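Local coordinates for protein nsp9 (Porcine coronavirus HKU15, PDB 5YM6) that binds nucleic acid, with an affinity enhanced by dimerization, and probably serves in coronavirus RNA replication, at residues V40-T45 with Y83-Q88; A12-Q17 with S28-R33; A16-G21 with S44-L49. All coordinates share one frame; numbering follows the deposited sequence.

Contact 1: V40-T45 with Y83-Q88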
loop_
_atom_site.group_PDB
_atom_site.type_symbol
_atom_site.label_atom_id
_atom_site.label_comp_id
_atom_site.label_asym_id
_atom_site.label_seq_id
_atom_site.Cartn_x
_atom_site.Cartn_y
_atom_site.Cartn_z
ATOM N N VAL B 40 -9.688 -7.434 1.840
ATOM C CA VAL B 40 -9.245 -6.192 2.488
ATOM C C VAL B 40 -10.257 -5.054 2.410
ATOM O O VAL B 40 -10.417 -4.289 3.367
ATOM C CB VAL B 40 -7.908 -5.727 1.879
ATOM C CG1 VAL B 40 -7.529 -4.333 2.403
ATOM C CG2 VAL B 40 -6.828 -6.753 2.205
ATOM N N ALA B 41 -10.941 -4.936 1.276
ATOM C CA ALA B 41 -11.884 -3.831 1.074
ATOM C C ALA B 41 -12.968 -4.156 0.062
ATOM O O ALA B 41 -12.815 -5.066 -0.762
ATOM C CB ALA B 41 -11.124 -2.569 0.633
ATOM N N ILE B 42 -14.066 -3.394 0.110
ATOM C CA ILE B 42 -15.069 -3.463 -0.941
ATOM C C ILE B 42 -15.409 -2.054 -1.386
ATOM O O ILE B 42 -15.215 -1.102 -0.623
ATOM C CB ILE B 42 -16.337 -4.180 -0.477
ATOM C CG1 ILE B 42 -16.990 -3.426 0.687
ATOM C CG2 ILE B 42 -15.997 -5.624 -0.080
ATOM C CD1 ILE B 42 -18.410 -3.852 0.972
ATOM N N THR B 43 -15.871 -1.922 -2.627
ATOM C CA THR B 43 -16.475 -0.670 -3.078
ATOM C C THR B 43 -17.885 -0.894 -3.601
ATOM O O THR B 43 -18.237 -1.967 -4.087
ATOM C CB THR B 43 -15.649 0.029 -4.170
ATOM O OG1 THR B 43 -15.524 -0.830 -5.313
ATOM C CG2 THR B 43 -14.266 0.404 -3.647
ATOM N N SER B 44 -18.701 0.143 -3.462
ATOM C CA SER B 44 -20.122 0.070 -3.757
ATOM C C SER B 44 -20.628 1.477 -4.002
ATOM O O SER B 44 -20.035 2.424 -3.518
ATOM C CB SER B 44 -20.884 -0.552 -2.589
ATOM O OG SER B 44 -22.279 -0.447 -2.782
ATOM N N THR B 45 -21.733 1.614 -4.726
ATOM C CA THR B 45 -22.370 2.916 -4.838
ATOM C C THR B 45 -23.268 3.175 -3.621
ATOM O O THR B 45 -23.768 4.286 -3.435
ATOM C CB THR B 45 -23.189 3.034 -6.131
ATOM O OG1 THR B 45 -24.097 1.934 -6.215
ATOM C CG2 THR B 45 -22.265 3.010 -7.341
ATOM N N TYR B 83 -18.174 4.386 -2.796
ATOM C CA TYR B 83 -17.748 4.300 -1.397
ATOM C C TYR B 83 -16.826 3.122 -1.161
ATOM O O TYR B 83 -17.139 2.002 -1.538
ATOM C CB TYR B 83 -18.949 4.198 -0.468
ATOM C CG TYR B 83 -19.845 5.396 -0.598
ATOM C CD1 TYR B 83 -19.577 6.572 0.099
ATOM C CD2 TYR B 83 -20.933 5.367 -1.449
ATOM C CE1 TYR B 83 -20.401 7.682 -0.046
ATOM C CE2 TYR B 83 -21.753 6.453 -1.594
ATOM C CZ TYR B 83 -21.484 7.607 -0.897
ATOM O OH TYR B 83 -22.326 8.689 -1.070
ATOM N N LEU B 84 -15.692 3.397 -0.541
ATOM C CA LEU B 84 -14.705 2.383 -0.205
ATOM C C LEU B 84 -14.871 2.009 1.259
ATOM O O LEU B 84 -14.921 2.895 2.135
ATOM C CB LEU B 84 -13.283 2.906 -0.469
ATOM C CG LEU B 84 -12.104 2.059 0.030
ATOM C CD1 LEU B 84 -11.945 0.821 -0.809
ATOM C CD2 LEU B 84 -10.796 2.867 0.013
ATOM N N TYR B 85 -14.983 0.710 1.529
ATOM C CA TYR B 85 -15.099 0.219 2.897
ATOM C C TYR B 85 -13.972 -0.752 3.158
ATOM O O TYR B 85 -13.857 -1.749 2.440
ATOM C CB TYR B 85 -16.399 -0.541 3.141
ATOM C CG TYR B 85 -17.713 0.154 2.888
ATOM C CD1 TYR B 85 -18.192 0.330 1.594
ATOM C CD2 TYR B 85 -18.516 0.546 3.949
ATOM C CE1 TYR B 85 -19.423 0.931 1.368
ATOM C CE2 TYR B 85 -19.750 1.131 3.727
ATOM C CZ TYR B 85 -20.191 1.324 2.436
ATOM O OH TYR B 85 -21.415 1.907 2.216
ATOM N N PHE B 86 -13.154 -0.488 4.175
ATOM C CA PHE B 86 -12.180 -1.473 4.597
ATOM C C PHE B 86 -12.832 -2.463 5.539
ATOM O O PHE B 86 -13.760 -2.127 6.277
ATOM C CB PHE B 86 -10.976 -0.819 5.274
ATOM C CG PHE B 86 -10.059 -0.146 4.312
ATOM C CD1 PHE B 86 -9.295 -0.899 3.443
ATOM C CD2 PHE B 86 -9.990 1.230 4.250
ATOM C CE1 PHE B 86 -8.452 -0.293 2.538
ATOM C CE2 PHE B 86 -9.142 1.843 3.351
ATOM C CZ PHE B 86 -8.378 1.075 2.496
ATOM N N ILE B 87 -12.359 -3.699 5.483
ATOM C CA ILE B 87 -12.841 -4.735 6.387
ATOM C C ILE B 87 -12.259 -4.437 7.778
ATOM O O ILE B 87 -11.105 -4.027 7.889
ATOM C CB ILE B 87 -12.441 -6.145 5.887
ATOM C CG1 ILE B 87 -13.509 -6.692 4.916
ATOM C CG2 ILE B 87 -12.320 -7.128 7.044
ATOM C CD1 ILE B 87 -13.717 -5.868 3.680
ATOM N N GLN B 88 -13.063 -4.619 8.821
ATOM C CA GLN B 88 -12.646 -4.241 10.168
ATOM C C GLN B 88 -11.358 -4.964 10.567
ATOM O O GLN B 88 -11.205 -6.158 10.303
ATOM C CB GLN B 88 -13.749 -4.518 11.187
ATOM C CG GLN B 88 -13.360 -4.026 12.583
ATOM C CD GLN B 88 -14.487 -4.095 13.591
ATOM O OE1 GLN B 88 -15.345 -4.971 13.519
ATOM N NE2 GLN B 88 -14.484 -3.164 14.544
#

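Contact 2: A12-Q17 with S28-R33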
loop_
_atom_site.group_PDB
_atom_site.type_symbol
_atom_site.label_atom_id
_atom_site.label_comp_id
_atom_site.label_asym_id
_atom_site.label_seq_id
_atom_site.Cartn_x
_atom_site.Cartn_y
_atom_site.Cartn_z
ATOM N N ALA B 12 -12.727 -9.103 -7.278
ATOM C CA ALA B 12 -13.852 -9.922 -7.710
ATOM C C ALA B 12 -15.136 -9.361 -7.114
ATOM O O ALA B 12 -15.259 -8.165 -6.951
ATOM C CB ALA B 12 -13.642 -11.366 -7.307
ATOM N N GLN B 13 -16.103 -10.212 -6.796
ATOM C CA GLN B 13 -17.359 -9.707 -6.265
ATOM C C GLN B 13 -17.765 -10.444 -5.008
ATOM O O GLN B 13 -17.533 -11.635 -4.879
ATOM C CB GLN B 13 -18.474 -9.821 -7.308
ATOM C CG GLN B 13 -18.272 -8.907 -8.521
ATOM C CD GLN B 13 -19.220 -9.219 -9.673
ATOM O OE1 GLN B 13 -19.084 -10.248 -10.349
ATOM N NE2 GLN B 13 -20.172 -8.317 -9.919
ATOM N N ASN B 14 -18.389 -9.733 -4.085
ATOM C CA ASN B 14 -18.957 -10.372 -2.906
ATOM C C ASN B 14 -20.371 -9.844 -2.675
ATOM O O ASN B 14 -20.810 -8.900 -3.332
ATOM C CB ASN B 14 -18.082 -10.121 -1.654
ATOM C CG ASN B 14 -16.849 -11.031 -1.577
ATOM O OD1 ASN B 14 -15.968 -10.981 -2.421
ATOM N ND2 ASN B 14 -16.777 -11.838 -0.519
ATOM N N THR B 15 -21.074 -10.449 -1.731
ATOM C CA THR B 15 -22.384 -9.969 -1.336
ATOM C C THR B 15 -22.251 -9.256 -0.003
ATOM O O THR B 15 -21.672 -9.799 0.940
ATOM C CB THR B 15 -23.384 -11.121 -1.231
ATOM O OG1 THR B 15 -23.493 -11.755 -2.514
ATOM C CG2 THR B 15 -24.759 -10.608 -0.789
ATOM N N ALA B 16 -22.763 -8.034 0.061
ATOM C CA ALA B 16 -22.738 -7.255 1.281
ATOM C C ALA B 16 -24.159 -7.055 1.790
ATOM O O ALA B 16 -25.136 -7.221 1.050
ATOM C CB ALA B 16 -22.052 -5.907 1.041
ATOM N N GLN B 17 -24.261 -6.683 3.058
ATOM C CA GLN B 17 -25.533 -6.516 3.733
ATOM C C GLN B 17 -25.565 -5.109 4.310
ATOM O O GLN B 17 -24.564 -4.660 4.885
ATOM C CB GLN B 17 -25.690 -7.569 4.843
ATOM C CG GLN B 17 -25.680 -9.030 4.366
ATOM C CD GLN B 17 -24.291 -9.581 4.021
ATOM O OE1 GLN B 17 -23.319 -9.436 4.789
ATOM N NE2 GLN B 17 -24.198 -10.236 2.870
ATOM N N SER B 28 -14.983 -6.492 -4.739
ATOM C CA SER B 28 -14.116 -6.842 -3.616
ATOM C C SER B 28 -12.642 -6.764 -3.973
ATOM O O SER B 28 -12.243 -7.112 -5.082
ATOM C CB SER B 28 -14.460 -8.240 -3.113
ATOM O OG SER B 28 -14.430 -9.163 -4.196
ATOM N N PHE B 29 -11.832 -6.335 -3.005
ATOM C CA PHE B 29 -10.390 -6.179 -3.188
ATOM C C PHE B 29 -9.669 -7.161 -2.288
ATOM O O PHE B 29 -9.797 -7.109 -1.070
ATOM C CB PHE B 29 -9.945 -4.749 -2.870
ATOM C CG PHE B 29 -10.491 -3.722 -3.824
ATOM C CD1 PHE B 29 -11.817 -3.310 -3.744
ATOM C CD2 PHE B 29 -9.691 -3.188 -4.811
ATOM C CE1 PHE B 29 -12.317 -2.376 -4.626
ATOM C CE2 PHE B 29 -10.198 -2.249 -5.698
ATOM C CZ PHE B 29 -11.499 -1.853 -5.603
ATOM N N TYR B 30 -8.926 -8.071 -2.900
ATOM C CA TYR B 30 -8.162 -9.052 -2.154
ATOM C C TYR B 30 -6.675 -8.732 -2.248
ATOM O O TYR B 30 -6.199 -8.320 -3.292
ATOM C CB TYR B 30 -8.410 -10.464 -2.690
ATOM C CG TYR B 30 -9.792 -11.011 -2.419
ATOM C CD1 TYR B 30 -10.831 -10.813 -3.315
ATOM C CD2 TYR B 30 -10.038 -11.749 -1.272
ATOM C CE1 TYR B 30 -12.088 -11.320 -3.066
ATOM C CE2 TYR B 30 -11.289 -12.266 -1.013
ATOM C CZ TYR B 30 -12.307 -12.050 -1.919
ATOM O OH TYR B 30 -13.547 -12.561 -1.657
ATOM N N VAL B 31 -5.954 -8.926 -1.152
ATOM C CA VAL B 31 -4.501 -8.906 -1.218
ATOM C C VAL B 31 -4.028 -10.352 -1.189
ATOM O O VAL B 31 -4.445 -11.126 -0.331
ATOM C CB VAL B 31 -3.865 -8.104 -0.072
ATOM C CG1 VAL B 31 -2.343 -8.301 -0.075
ATOM C CG2 VAL B 31 -4.201 -6.622 -0.228
ATOM N N THR B 32 -3.163 -10.700 -2.131
ATOM C CA THR B 32 -2.577 -12.029 -2.175
ATOM C C THR B 32 -1.112 -11.977 -1.773
ATOM O O THR B 32 -0.405 -11.018 -2.090
ATOM C CB THR B 32 -2.664 -12.659 -3.576
ATOM O OG1 THR B 32 -1.836 -11.919 -4.482
ATOM C CG2 THR B 32 -4.089 -12.648 -4.079
ATOM N N ARG B 33 -0.675 -13.034 -1.099
ATOM C CA ARG B 33 0.720 -13.197 -0.702
ATOM C C ARG B 33 0.981 -14.659 -0.377
ATOM O O ARG B 33 0.226 -15.276 0.374
ATOM C CB ARG B 33 1.053 -12.323 0.504
ATOM C CG ARG B 33 2.525 -12.349 0.892
ATOM C CD ARG B 33 2.706 -12.142 2.390
ATOM N NE ARG B 33 4.120 -12.105 2.760
ATOM C CZ ARG B 33 4.837 -13.180 3.077
ATOM N NH1 ARG B 33 6.120 -13.054 3.397
ATOM N NH2 ARG B 33 4.277 -14.383 3.063
#

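Contact 3: A16-G21 with S44-L49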
loop_
_atom_site.group_PDB
_atom_site.type_symbol
_atom_site.label_atom_id
_atom_site.label_comp_id
_atom_site.label_asym_id
_atom_site.label_seq_id
_atom_site.Cartn_x
_atom_site.Cartn_y
_atom_site.Cartn_z
ATOM N N ALA B 16 -22.763 -8.034 0.061
ATOM C CA ALA B 16 -22.738 -7.255 1.281
ATOM C C ALA B 16 -24.159 -7.055 1.790
ATOM O O ALA B 16 -25.136 -7.221 1.050
ATOM C CB ALA B 16 -22.052 -5.907 1.041
ATOM N N GLN B 17 -24.261 -6.683 3.058
ATOM C CA GLN B 17 -25.533 -6.516 3.733
ATOM C C GLN B 17 -25.565 -5.109 4.310
ATOM O O GLN B 17 -24.564 -4.660 4.885
ATOM C CB GLN B 17 -25.690 -7.569 4.843
ATOM C CG GLN B 17 -25.680 -9.030 4.366
ATOM C CD GLN B 17 -24.291 -9.581 4.021
ATOM O OE1 GLN B 17 -23.319 -9.436 4.789
ATOM N NE2 GLN B 17 -24.198 -10.236 2.870
ATOM N N ASP B 18 -26.677 -4.394 4.157
ATOM C CA ASP B 18 -26.748 -3.069 4.767
ATOM C C ASP B 18 -27.403 -3.141 6.146
ATOM O O ASP B 18 -27.706 -4.223 6.640
ATOM C CB ASP B 18 -27.477 -2.063 3.855
ATOM C CG ASP B 18 -28.930 -2.418 3.590
ATOM O OD1 ASP B 18 -29.557 -3.124 4.406
ATOM O OD2 ASP B 18 -29.446 -1.962 2.554
ATOM N N PHE B 19 -27.616 -1.985 6.764
ATOM C CA PHE B 19 -28.128 -1.967 8.124
ATOM C C PHE B 19 -29.563 -2.490 8.189
ATOM O O PHE B 19 -30.005 -2.968 9.235
ATOM C CB PHE B 19 -28.002 -0.561 8.702
ATOM C CG PHE B 19 -26.589 -0.216 9.121
ATOM C CD1 PHE B 19 -25.663 0.229 8.191
ATOM C CD2 PHE B 19 -26.186 -0.364 10.436
ATOM C CE1 PHE B 19 -24.361 0.533 8.566
ATOM C CE2 PHE B 19 -24.887 -0.063 10.821
ATOM C CZ PHE B 19 -23.973 0.386 9.883
ATOM N N ASN B 20 -30.261 -2.444 7.057
ATOM C CA ASN B 20 -31.591 -3.042 6.918
ATOM C C ASN B 20 -31.578 -4.562 6.810
ATOM O O ASN B 20 -32.619 -5.215 6.903
ATOM C CB ASN B 20 -32.290 -2.497 5.676
ATOM C CG ASN B 20 -33.014 -1.207 5.923
ATOM O OD1 ASN B 20 -32.524 -0.320 6.619
ATOM N ND2 ASN B 20 -34.196 -1.086 5.334
ATOM N N GLY B 21 -30.403 -5.125 6.562
ATOM C CA GLY B 21 -30.294 -6.547 6.317
ATOM C C GLY B 21 -30.466 -6.881 4.850
ATOM O O GLY B 21 -30.541 -8.048 4.482
ATOM N N SER B 44 -18.701 0.143 -3.462
ATOM C CA SER B 44 -20.122 0.070 -3.757
ATOM C C SER B 44 -20.628 1.477 -4.002
ATOM O O SER B 44 -20.035 2.424 -3.518
ATOM C CB SER B 44 -20.884 -0.552 -2.589
ATOM O OG SER B 44 -22.279 -0.447 -2.782
ATOM N N THR B 45 -21.733 1.614 -4.726
ATOM C CA THR B 45 -22.370 2.916 -4.838
ATOM C C THR B 45 -23.268 3.175 -3.621
ATOM O O THR B 45 -23.768 4.286 -3.435
ATOM C CB THR B 45 -23.189 3.034 -6.131
ATOM O OG1 THR B 45 -24.097 1.934 -6.215
ATOM C CG2 THR B 45 -22.265 3.010 -7.341
ATOM N N LYS B 46 -23.462 2.159 -2.786
ATOM C CA LYS B 46 -24.302 2.306 -1.588
ATOM C C LYS B 46 -23.466 2.831 -0.426
ATOM O O LYS B 46 -22.329 2.376 -0.226
ATOM C CB LYS B 46 -24.954 0.978 -1.206
ATOM C CG LYS B 46 -25.949 0.420 -2.224
ATOM C CD LYS B 46 -26.691 -0.796 -1.659
ATOM C CE LYS B 46 -27.430 -0.439 -0.367
ATOM N NZ LYS B 46 -28.055 -1.597 0.356
ATOM N N ASP B 47 -24.019 3.764 0.351
ATOM C CA ASP B 47 -23.267 4.343 1.463
ATOM C C ASP B 47 -23.634 3.732 2.819
ATOM O O ASP B 47 -23.113 4.158 3.852
ATOM C CB ASP B 47 -23.447 5.871 1.502
ATOM C CG ASP B 47 -24.854 6.318 1.933
ATOM O OD1 ASP B 47 -25.781 5.494 2.060
ATOM O OD2 ASP B 47 -25.025 7.537 2.135
ATOM N N ASN B 48 -24.488 2.710 2.811
ATOM C CA ASN B 48 -25.023 2.164 4.055
ATOM C C ASN B 48 -24.687 0.700 4.314
ATOM O O ASN B 48 -25.426 0.015 5.020
ATOM C CB ASN B 48 -26.549 2.335 4.102
ATOM C CG ASN B 48 -27.258 1.649 2.942
ATOM O OD1 ASN B 48 -26.729 1.576 1.848
ATOM N ND2 ASN B 48 -28.467 1.142 3.191
ATOM N N LEU B 49 -23.570 0.217 3.775
ATOM C CA LEU B 49 -23.212 -1.181 3.988
ATOM C C LEU B 49 -22.658 -1.393 5.400
ATOM O O LEU B 49 -21.909 -0.564 5.922
ATOM C CB LEU B 49 -22.194 -1.651 2.938
ATOM C CG LEU B 49 -22.683 -1.483 1.496
ATOM C CD1 LEU B 49 -21.686 -2.079 0.523
ATOM C CD2 LEU B 49 -24.067 -2.127 1.309
HETATM O O HOH W 1 -29.525 0.657 5.649
#

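Contact 1: V40-T45 with Y83-Q88
The rings of Tyr83, Tyr85 and Phe86 each have atoms of 40-45 at an edge. Tyr83 has the carbonyl oxygens of Ser44 and Thr45 there, Thr45 O lying 3.5 Å from Tyr83 CE2. Tyr85 turns its edge to the carbonyl oxygen of Ile42, while CB of Ser44 approaches obliquely. At the rim of Phe86, in plane, sits CG1 of Val40, 4.0 Å from Phe86 CD1; Ala41 CB comes in obliquely at 3.7 Å from the same CD1. With CG1 anti to its backbone N (chi1 172°), Val40 runs alongside Phe86, pointing the same way. The two strands are antiparallel neighbours in the sheet of the nsp9 fold, and helix 92-105 packs through Leu84 and Phe86 over the face they share with Ala41 and Thr43. Ile42 with Tyr85 and Ser44 with Tyr83 are hydrogen-bonded pairs, for instance Tyr85 N to Ile42 O at 2.8 Å. Beyond them Ile87 N donates to Val40 O at 2.9 Å. On the other edge of strand 36-44, Val40 and Ala41 both face Phe29 in a classic beta bulge. Leu84 CD1 lies 3.7 Å from Thr43 CG2 and 3.8 Å from Ala41 CB, and Leu4 of the second subunit also touches Leu84.

Contact 2: A12-Q17 with S28-R33
Ser28, Ala12 and Asn14 carry most of this contact, and Ser28 takes part through both backbone and side chain. Its N donates to Ala12 O over 2.8 Å. The return bond, Ala12 N to Ser28 O, is 3.0 Å long and more bent at the hydrogen. Ala12 and Ser28 thus form an antiparallel hydrogen-bonded pair in the hairpin of strands 8-18 and 23-33; these two segments diverge from there, their axes 116° apart. With chi1 at 53°, Ser28 holds OG between its backbone N and carbonyl carbon, which places Ser28 OG 3.0 Å from OD1 of Asn14. OD1 of Asn14 accepts from Tyr30 OH at 3.0 Å. The phenol arrives in the amide carbonyl plane, on a lone pair, from a ring whose plane is turned 43° from that of the amide. Asn14 and Tyr30 reach this bond from opposite directions. The other end of the amide is held too: ND2 of Asn14 donates to the backbone O of Thr53 on strand 49-55, while the Tyr30 ring meets that of Phe10.

Contact 3: A16-G21 with S44-L49
Asp18 meets Lys46 and Asn48 through CB and OD2. Its CB lies 3.1 Å from Asn48 O and 3.4 Å from Asn48 ND2. CG, set between the backbone N and carbonyl carbon (chi1 63°), turns the carboxylate alongside the Asn48 amide; the two groups point the same way with their planes 45° apart. At the tip the oxygens divide their work. OD2 takes the salt bridge from Lys46 NZ at 2.6 Å, on its anti side and 27° out of the carboxylate plane, and also a weak bond from Asn48 ND2 at 3.3 Å. The otherwise extended lysine chain is bent at chi3, which brings its ammonium there. OD1 turns back to its own segment, accepting a weak bond from Asn20 N and another bond from the backbone N of Asn22. These interactions brace the type I turn Asp18-Gly21, closed by Gly21 N to Asp18 O. A water links Asn48 ND2 to Asn20 OD1. Asn48 O, which also nears Asp18 CB, lies at the edge of the Phe19 ring, 3.2 Å from Phe19 CD1, and accepts a weak bond from Phe19 N. Where strand 8-18 meets the start of strand 49-55, Asp18 and Leu49 form an antiparallel non-hydrogen-bonded pair, their CA atoms 4.1 Å apart, and deeper in Ala16 CB rests 3.9 Å from Leu49 CD1. The carboxylate supplies the one salt bridge between turn and loop, and the adjoining ammonium probably favours its negative form.

Overall arrangement
Contact 1 is the buried one, joining strands 36-44 and 82-86 by a ladder of backbone bonds with apolar packing. Contact 2, partly buried, relies on a single bridged pair and a cluster of polar side chains, whereas contact 3, its centre about 14 Å from the centre of the chain, depends on charge, weak bonds and a water between a turn and a loop. Strand 23-33 lies between strands 8-18 and 36-44 and so belongs to both pairings. The segments of contacts 2 and 3 overlap at Ala16 and Gln17, which take part only in contact 3. Contacts 1 and 3 share Ser44 and Thr45, and Tyr85 OH bonds with Lys46 O and Leu49 N, tying the sheet to the loop.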